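Local structure of trimeric intracellular cation channel type 1B.2 (5EIK) at residues 127-139 with 222-234. The protein forms a homotrimeric potassium channel of intracellular membranes that binds PIP2 and may supply counter-ion current during calcium release from internal stores. Residues are numbered along the deposited sequence; the frame is centred on the assembly and turned at random.
Sequences SVLKEVQRTHKIA and YLCVVGFFIYFKL. With PT5 ([(2R)-1-octadecanoyloxy-3-[oxidanyl-[(1R,2R,3S,4R,5R,6S)-2,3,6-tris(oxidanyl)-4,5-diphosphonooxy-cyclohexyl]oxy-phospho ryl]oxy-propan-2-yl] (8Z)-icosa-5,8,11,14-tetraenoate), chain B.
PT5 O42, a 4-phosphate oxygen of the bound PIP2, is gripped by two side chains of helix 127-139: Lys130 NZ and Arg134 NH2 each donate to it at 2.8 Å. Arg134 NH1 also reaches PT5 O43 (2.9 Å, N-H...O angle 160°), while Lys233 NZ of 222-234 stays 4.0 Å from O42 and is joined to Lys130 NZ through a water, weakly on the Lys130 side. Behind this first shell, Glu131 orients the arginine: Arg134 NE donates to the syn side of Glu131 OE1 at 3.1 Å, near the guanidinium plane but tilted out of the carboxylate plane, and with a weak second bond, Arg134 NH2 to Glu131 OE2, this salt bridge limits the group's rotation. The Glu131 side chain crosses that of Lys233 at about a right angle, bringing Glu131 OE2 to 3.3 Å from Lys233 CE. With an alanine here instead of the glutamate, Arg134 NE would probably lack its carboxylate partner and the guanidinium be freer to turn.

Phe229 enters a hole formed by Glu131, Arg134, Thr135 and Ile138; Arg134 CD sits over one ring face, 4.1 Å from the centroid, a CH-pi contact. Thr135 returns a knob among Tyr222, Val225, Val226 and Phe229, its CG2 3.5 Å from Tyr222 CZ. Such reciprocal knobs-into-holes packing joins transmembrane helices 120-148 and 218-238, whose segments run roughly antiparallel (138°), with helix 194-209 against Phe229 and Ile138, and helices 11-24 and 30-47 against Val132.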
loop_
_atom_site.group_PDB
_atom_site.type_symbol
_atom_site.label_atom_id
_atom_site.label_comp_id
_atom_site.label_asym_id
_atom_site.label_seq_id
_atom_site.Cartn_x
_atom_site.Cartn_y
_atom_site.Cartn_z
ATOM N N SER A 127 19.502 -9.948 20.961
ATOM C CA SER A 127 18.067 -10.147 21.069
ATOM C C SER A 127 17.498 -9.494 22.315
ATOM O O SER A 127 16.395 -8.947 22.289
ATOM C CB SER A 127 17.754 -11.638 21.076
ATOM O OG SER A 127 18.129 -12.225 19.841
ATOM N N VAL A 128 18.250 -9.551 23.408
ATOM C CA VAL A 128 17.796 -8.946 24.652
ATOM C C VAL A 128 17.693 -7.443 24.464
ATOM O O VAL A 128 16.659 -6.843 24.773
ATOM C CB VAL A 128 18.758 -9.273 25.824
ATOM C CG1 VAL A 128 18.370 -8.488 27.066
ATOM C CG2 VAL A 128 18.691 -10.767 26.132
ATOM N N LEU A 129 18.757 -6.837 23.939
ATOM C CA LEU A 129 18.755 -5.398 23.709
ATOM C C LEU A 129 17.621 -5.004 22.763
ATOM O O LEU A 129 16.965 -3.978 22.962
ATOM C CB LEU A 129 20.089 -4.937 23.117
ATOM C CG LEU A 129 21.356 -5.245 23.925
ATOM C CD1 LEU A 129 22.548 -4.598 23.242
ATOM C CD2 LEU A 129 21.224 -4.727 25.344
ATOM N N LYS A 130 17.383 -5.816 21.736
ATOM C CA LYS A 130 16.323 -5.503 20.791
ATOM C C LYS A 130 14.956 -5.494 21.474
ATOM O O LYS A 130 14.125 -4.622 21.207
ATOM C CB LYS A 130 16.300 -6.502 19.632
ATOM C CG LYS A 130 15.213 -6.178 18.615
ATOM C CD LYS A 130 15.004 -7.290 17.625
ATOM C CE LYS A 130 13.761 -7.032 16.785
ATOM N NZ LYS A 130 13.376 -8.246 16.004
ATOM N N GLU A 131 14.714 -6.462 22.351
ATOM C CA GLU A 131 13.430 -6.505 23.034
ATOM C C GLU A 131 13.240 -5.262 23.906
ATOM O O GLU A 131 12.134 -4.741 24.028
ATOM C CB GLU A 131 13.298 -7.791 23.854
ATOM C CG GLU A 131 13.200 -9.045 22.993
ATOM C CD GLU A 131 12.177 -8.903 21.866
ATOM O OE1 GLU A 131 11.035 -8.460 22.131
ATOM O OE2 GLU A 131 12.507 -9.239 20.711
ATOM N N VAL A 132 14.319 -4.774 24.502
ATOM C CA VAL A 132 14.218 -3.575 25.314
ATOM C C VAL A 132 13.796 -2.423 24.404
ATOM O O VAL A 132 12.928 -1.632 24.753
ATOM C CB VAL A 132 15.574 -3.230 25.981
ATOM C CG1 VAL A 132 15.553 -1.796 26.540
ATOM C CG2 VAL A 132 15.858 -4.229 27.100
ATOM N N GLN A 133 14.399 -2.345 23.224
ATOM C CA GLN A 133 14.088 -1.279 22.284
ATOM C C GLN A 133 12.656 -1.369 21.725
ATOM O O GLN A 133 11.987 -0.351 21.525
ATOM C CB GLN A 133 15.121 -1.282 21.146
ATOM C CG GLN A 133 15.167 0.013 20.348
ATOM C CD GLN A 133 14.982 -0.228 18.866
ATOM O OE1 GLN A 133 14.262 -1.151 18.471
ATOM N NE2 GLN A 133 15.615 0.601 18.036
ATOM N N ARG A 134 12.182 -2.582 21.483
ATOM C CA ARG A 134 10.827 -2.772 20.979
ATOM C C ARG A 134 9.804 -2.212 21.974
ATOM O O ARG A 134 8.837 -1.545 21.584
ATOM C CB ARG A 134 10.536 -4.254 20.752
ATOM C CG ARG A 134 9.146 -4.503 20.176
ATOM C CD ARG A 134 8.699 -5.936 20.392
ATOM N NE ARG A 134 9.660 -6.900 19.860
ATOM C CZ ARG A 134 9.759 -7.242 18.580
ATOM N NH1 ARG A 134 8.948 -6.704 17.678
ATOM N NH2 ARG A 134 10.674 -8.124 18.202
ATOM N N THR A 135 10.017 -2.501 23.257
ATOM C CA THR A 135 9.115 -2.037 24.307
ATOM C C THR A 135 9.025 -0.522 24.276
ATOM O O THR A 135 7.948 0.052 24.438
ATOM C CB THR A 135 9.596 -2.477 25.691
ATOM O OG1 THR A 135 9.695 -3.908 25.727
ATOM C CG2 THR A 135 8.614 -2.031 26.756
ATOM N N HIS A 136 10.164 0.126 24.066
ATOM C CA HIS A 136 10.198 1.581 23.983
ATOM C C HIS A 136 9.449 2.082 22.745
ATOM O O HIS A 136 8.810 3.129 22.793
ATOM C CB HIS A 136 11.646 2.079 23.917
ATOM C CG HIS A 136 11.761 3.531 23.577
ATOM N ND1 HIS A 136 11.597 4.530 24.511
ATOM C CD2 HIS A 136 11.975 4.155 22.392
ATOM C CE1 HIS A 136 11.704 5.707 23.917
ATOM N NE2 HIS A 136 11.932 5.505 22.632
ATOM N N LYS A 137 9.541 1.351 21.633
ATOM C CA LYS A 137 8.857 1.769 20.402
ATOM C C LYS A 137 7.344 1.764 20.610
ATOM O O LYS A 137 6.651 2.707 20.235
ATOM C CB LYS A 137 9.193 0.836 19.233
ATOM C CG LYS A 137 10.635 0.858 18.768
ATOM C CD LYS A 137 10.809 -0.038 17.545
ATOM C CE LYS A 137 12.199 0.086 16.941
ATOM N NZ LYS A 137 12.546 1.505 16.658
ATOM N N ILE A 138 6.840 0.686 21.201
ATOM C CA ILE A 138 5.423 0.565 21.470
ATOM C C ILE A 138 4.937 1.686 22.380
ATOM O O ILE A 138 3.931 2.331 22.088
ATOM C CB ILE A 138 5.106 -0.790 22.117
ATOM C CG1 ILE A 138 5.473 -1.906 21.139
ATOM C CG2 ILE A 138 3.624 -0.854 22.519
ATOM C CD1 ILE A 138 5.276 -3.275 21.671
ATOM N N ALA A 139 5.660 1.930 23.472
ATOM C CA ALA A 139 5.274 2.968 24.430
ATOM C C ALA A 139 5.279 4.337 23.775
ATOM O O ALA A 139 4.373 5.141 23.991
ATOM C CB ALA A 139 6.210 2.954 25.646
ATOM N N TYR A 222 6.092 -1.755 33.433
ATOM C CA TYR A 222 7.067 -1.651 32.368
ATOM C C TYR A 222 8.060 -2.803 32.458
ATOM O O TYR A 222 8.379 -3.446 31.454
ATOM C CB TYR A 222 7.827 -0.336 32.460
ATOM C CG TYR A 222 8.516 0.020 31.170
ATOM C CD1 TYR A 222 7.831 0.700 30.163
ATOM C CD2 TYR A 222 9.838 -0.357 30.931
ATOM C CE1 TYR A 222 8.445 0.997 28.944
ATOM C CE2 TYR A 222 10.460 -0.066 29.715
ATOM C CZ TYR A 222 9.756 0.612 28.728
ATOM O OH TYR A 222 10.346 0.920 27.531
ATOM N N LEU A 223 8.544 -3.058 33.669
ATOM C CA LEU A 223 9.504 -4.127 33.885
ATOM C C LEU A 223 8.921 -5.462 33.454
ATOM O O LEU A 223 9.606 -6.271 32.821
ATOM C CB LEU A 223 9.906 -4.202 35.355
ATOM C CG LEU A 223 11.096 -5.125 35.606
ATOM C CD1 LEU A 223 12.329 -4.548 34.918
ATOM C CD2 LEU A 223 11.335 -5.263 37.097
ATOM N N CYS A 224 7.656 -5.694 33.799
ATOM C CA CYS A 224 6.998 -6.939 33.429
ATOM C C CYS A 224 6.872 -7.084 31.919
ATOM O O CYS A 224 7.116 -8.165 31.380
ATOM C CB CYS A 224 5.610 -7.033 34.065
ATOM S SG CYS A 224 5.666 -7.287 35.837
ATOM N N VAL A 225 6.494 -6.002 31.240
ATOM C CA VAL A 225 6.352 -6.052 29.790
ATOM C C VAL A 225 7.681 -6.423 29.152
ATOM O O VAL A 225 7.755 -7.356 28.352
ATOM C CB VAL A 225 5.880 -4.713 29.212
ATOM C CG1 VAL A 225 5.831 -4.792 27.694
ATOM C CG2 VAL A 225 4.505 -4.383 29.750
ATOM N N VAL A 226 8.731 -5.694 29.509
ATOM C CA VAL A 226 10.056 -5.986 28.979
ATOM C C VAL A 226 10.424 -7.435 29.320
ATOM O O VAL A 226 10.910 -8.189 28.472
ATOM C CB VAL A 226 11.112 -5.044 29.587
ATOM C CG1 VAL A 226 12.481 -5.361 29.029
ATOM C CG2 VAL A 226 10.756 -3.610 29.273
ATOM N N GLY A 227 10.173 -7.818 30.567
ATOM C CA GLY A 227 10.478 -9.164 31.010
ATOM C C GLY A 227 9.810 -10.221 30.163
ATOM O O GLY A 227 10.443 -11.203 29.775
ATOM N N PHE A 228 8.528 -10.034 29.878
ATOM C CA PHE A 228 7.812 -10.998 29.058
ATOM C C PHE A 228 8.362 -11.029 27.641
ATOM O O PHE A 228 8.501 -12.107 27.057
ATOM C CB PHE A 228 6.309 -10.703 29.046
ATOM C CG PHE A 228 5.559 -11.378 30.162
ATOM C CD1 PHE A 228 5.482 -12.770 30.220
ATOM C CD2 PHE A 228 4.964 -10.633 31.176
ATOM C CE1 PHE A 228 4.825 -13.412 31.272
ATOM C CE2 PHE A 228 4.303 -11.265 32.234
ATOM C CZ PHE A 228 4.236 -12.659 32.279
ATOM N N PHE A 229 8.687 -9.863 27.086
ATOM C CA PHE A 229 9.237 -9.825 25.732
ATOM C C PHE A 229 10.527 -10.620 25.686
ATOM O O PHE A 229 10.695 -11.493 24.829
ATOM C CB PHE A 229 9.525 -8.394 25.264
ATOM C CG PHE A 229 8.345 -7.706 24.640
ATOM C CD1 PHE A 229 7.618 -8.323 23.624
ATOM C CD2 PHE A 229 7.967 -6.432 25.054
ATOM C CE1 PHE A 229 6.529 -7.676 23.029
ATOM C CE2 PHE A 229 6.883 -5.777 24.467
ATOM C CZ PHE A 229 6.162 -6.401 23.452
ATOM N N ILE A 230 11.435 -10.325 26.613
ATOM C CA ILE A 230 12.707 -11.029 26.648
ATOM C C ILE A 230 12.470 -12.519 26.827
ATOM O O ILE A 230 13.114 -13.336 26.172
ATOM C CB ILE A 230 13.611 -10.524 27.791
ATOM C CG1 ILE A 230 13.991 -9.065 27.550
ATOM C CG2 ILE A 230 14.884 -11.373 27.863
ATOM C CD1 ILE A 230 14.660 -8.392 28.753
ATOM N N TYR A 231 11.537 -12.874 27.705
ATOM C CA TYR A 231 11.247 -14.276 27.944
ATOM C C TYR A 231 10.786 -14.995 26.681
ATOM O O TYR A 231 11.433 -15.937 26.227
ATOM C CB TYR A 231 10.177 -14.438 29.017
ATOM C CG TYR A 231 9.779 -15.881 29.190
ATOM C CD1 TYR A 231 10.615 -16.778 29.847
ATOM C CD2 TYR A 231 8.598 -16.368 28.630
ATOM C CE1 TYR A 231 10.291 -18.128 29.941
ATOM C CE2 TYR A 231 8.262 -17.716 28.715
ATOM C CZ TYR A 231 9.114 -18.591 29.371
ATOM O OH TYR A 231 8.794 -19.928 29.451
ATOM N N PHE A 232 9.660 -14.566 26.122
ATOM C CA PHE A 232 9.143 -15.201 24.915
ATOM C C PHE A 232 10.193 -15.250 23.814
ATOM O O PHE A 232 10.280 -16.227 23.069
ATOM C CB PHE A 232 7.897 -14.468 24.407
ATOM C CG PHE A 232 6.687 -14.665 25.274
ATOM C CD1 PHE A 232 6.224 -15.945 25.564
ATOM C CD2 PHE A 232 6.008 -13.570 25.807
ATOM C CE1 PHE A 232 5.104 -16.134 26.371
ATOM C CE2 PHE A 232 4.885 -13.748 26.616
ATOM C CZ PHE A 232 4.433 -15.031 26.898
ATOM N N LYS A 233 10.995 -14.198 23.718
ATOM C CA LYS A 233 12.039 -14.148 22.708
ATOM C C LYS A 233 13.121 -15.189 22.997
ATOM O O LYS A 233 13.512 -15.948 22.109
ATOM C CB LYS A 233 12.657 -12.748 22.649
ATOM C CG LYS A 233 13.907 -12.648 21.786
ATOM C CD LYS A 233 13.689 -13.183 20.377
ATOM C CE LYS A 233 12.615 -12.403 19.641
ATOM N NZ LYS A 233 12.557 -12.779 18.199
ATOM N N LEU A 234 13.603 -15.230 24.235
ATOM C CA LEU A 234 14.639 -16.196 24.597
ATOM C C LEU A 234 14.127 -17.630 24.493
ATOM O O LEU A 234 14.873 -18.538 24.121
ATOM C CB LEU A 234 15.159 -15.925 26.010
ATOM C CG LEU A 234 15.905 -14.603 26.192
ATOM C CD1 LEU A 234 16.571 -14.587 27.559
ATOM C CD2 LEU A 234 16.951 -14.432 25.089
HETATM O O12 PT5 B . 2.488 -12.307 12.640
HETATM P P1 PT5 B . 2.774 -11.176 11.665
HETATM O O13 PT5 B . 2.145 -9.624 12.130
HETATM O O11 PT5 B . 2.183 -11.401 10.152
HETATM O O6 PT5 B . 6.403 -12.595 11.397
HETATM O O1 PT5 B . 4.310 -10.868 11.460
HETATM C C1 PT5 B . 5.232 -10.869 12.554
HETATM C C6 PT5 B . 6.539 -11.279 11.939
HETATM C C2 PT5 B . 5.390 -9.463 13.247
HETATM O O2 PT5 B . 5.729 -8.465 12.265
HETATM C C3 PT5 B . 6.548 -9.496 14.291
HETATM O O3 PT5 B . 6.719 -8.179 14.796
HETATM C C4 PT5 B . 7.853 -9.959 13.694
HETATM O O4 PT5 B . 8.785 -10.180 14.709
HETATM P P4 PT5 B . 10.121 -9.252 14.827
HETATM O O41 PT5 B . 10.996 -9.218 13.470
HETATM O O42 PT5 B . 11.066 -9.784 16.026
HETATM O O43 PT5 B . 9.691 -7.839 15.119
HETATM C C5 PT5 B . 7.714 -11.286 12.924
HETATM O O5 PT5 B . 8.923 -11.486 12.191
HETATM P P5 PT5 B . 9.899 -12.681 12.733
HETATM O O52 PT5 B . 9.505 -13.212 14.181
HETATM O O51 PT5 B . 9.898 -13.908 11.583
HETATM O O53 PT5 B . 11.365 -11.899 12.638
HETATM C C7 PT5 B . 2.125 -8.516 11.187
HETATM C C8 PT5 B . 0.757 -7.826 11.341
HETATM C C9 PT5 B . -0.345 -8.335 10.357
HETATM O O16 PT5 B . 0.944 -6.370 11.147
HETATM C C10 PT5 B . 0.915 -5.604 12.277
HETATM O O17 PT5 B . 1.857 -5.482 13.041
HETATM O O18 PT5 B . -0.972 -7.164 9.673
HETATM C C11 PT5 B . -2.285 -7.219 9.098
HETATM O O19 PT5 B . -3.210 -8.013 9.436
HETATM C C12 PT5 B . -0.418 -4.891 12.507
HETATM C C13 PT5 B . -0.395 -3.352 12.693
HETATM C C14 PT5 B . -1.816 -2.810 12.972
HETATM C C15 PT5 B . -2.454 -2.129 11.747
HETATM C C16 PT5 B . -3.784 -1.391 12.077
HETATM C C17 PT5 B . -4.863 -1.521 10.956
HETATM C C18 PT5 B . -5.602 -0.212 10.665
HETATM C C19 PT5 B . -6.108 0.103 9.564
HETATM C C20 PT5 B . -5.681 0.388 8.114
HETATM C C21 PT5 B . -5.826 -0.788 7.114
HETATM C C22 PT5 B . -5.101 -0.533 5.779
HETATM C C23 PT5 B . -5.925 -0.982 4.554
HETATM C C24 PT5 B . -6.025 0.103 3.461
HETATM C C31 PT5 B . -2.475 -6.181 7.989
HETATM C C32 PT5 B . -2.842 -4.773 8.542
HETATM C C33 PT5 B . -2.911 -3.675 7.439
HETATM C C34 PT5 B . -1.598 -2.874 7.245
HETATM C C35 PT5 B . -1.508 -1.787 6.063
HETATM C C36 PT5 B . -0.898 -2.045 4.852
HETATM C C37 PT5 B . -1.479 -1.410 3.570
HETATM C C38 PT5 B . -0.352 -0.942 2.796
HETATM C C39 PT5 B . 0.203 -1.498 1.563
HETATM C C40 PT5 B . 0.956 -2.791 1.589
HETATM C C25 PT5 B . -5.060 -0.168 2.279
HETATM C C26 PT5 B . -4.972 1.017 1.305
HETATM C C41 PT5 B . 0.275 -4.026 0.985
HETATM C C42 PT5 B . 1.072 -5.315 1.217
HETATM C C43 PT5 B . 0.664 -6.058 2.495
HETATM O O HOH W 1 14.950 -10.759 17.457
HETATM O O HOH W 2 12.521 0.036 26.925
#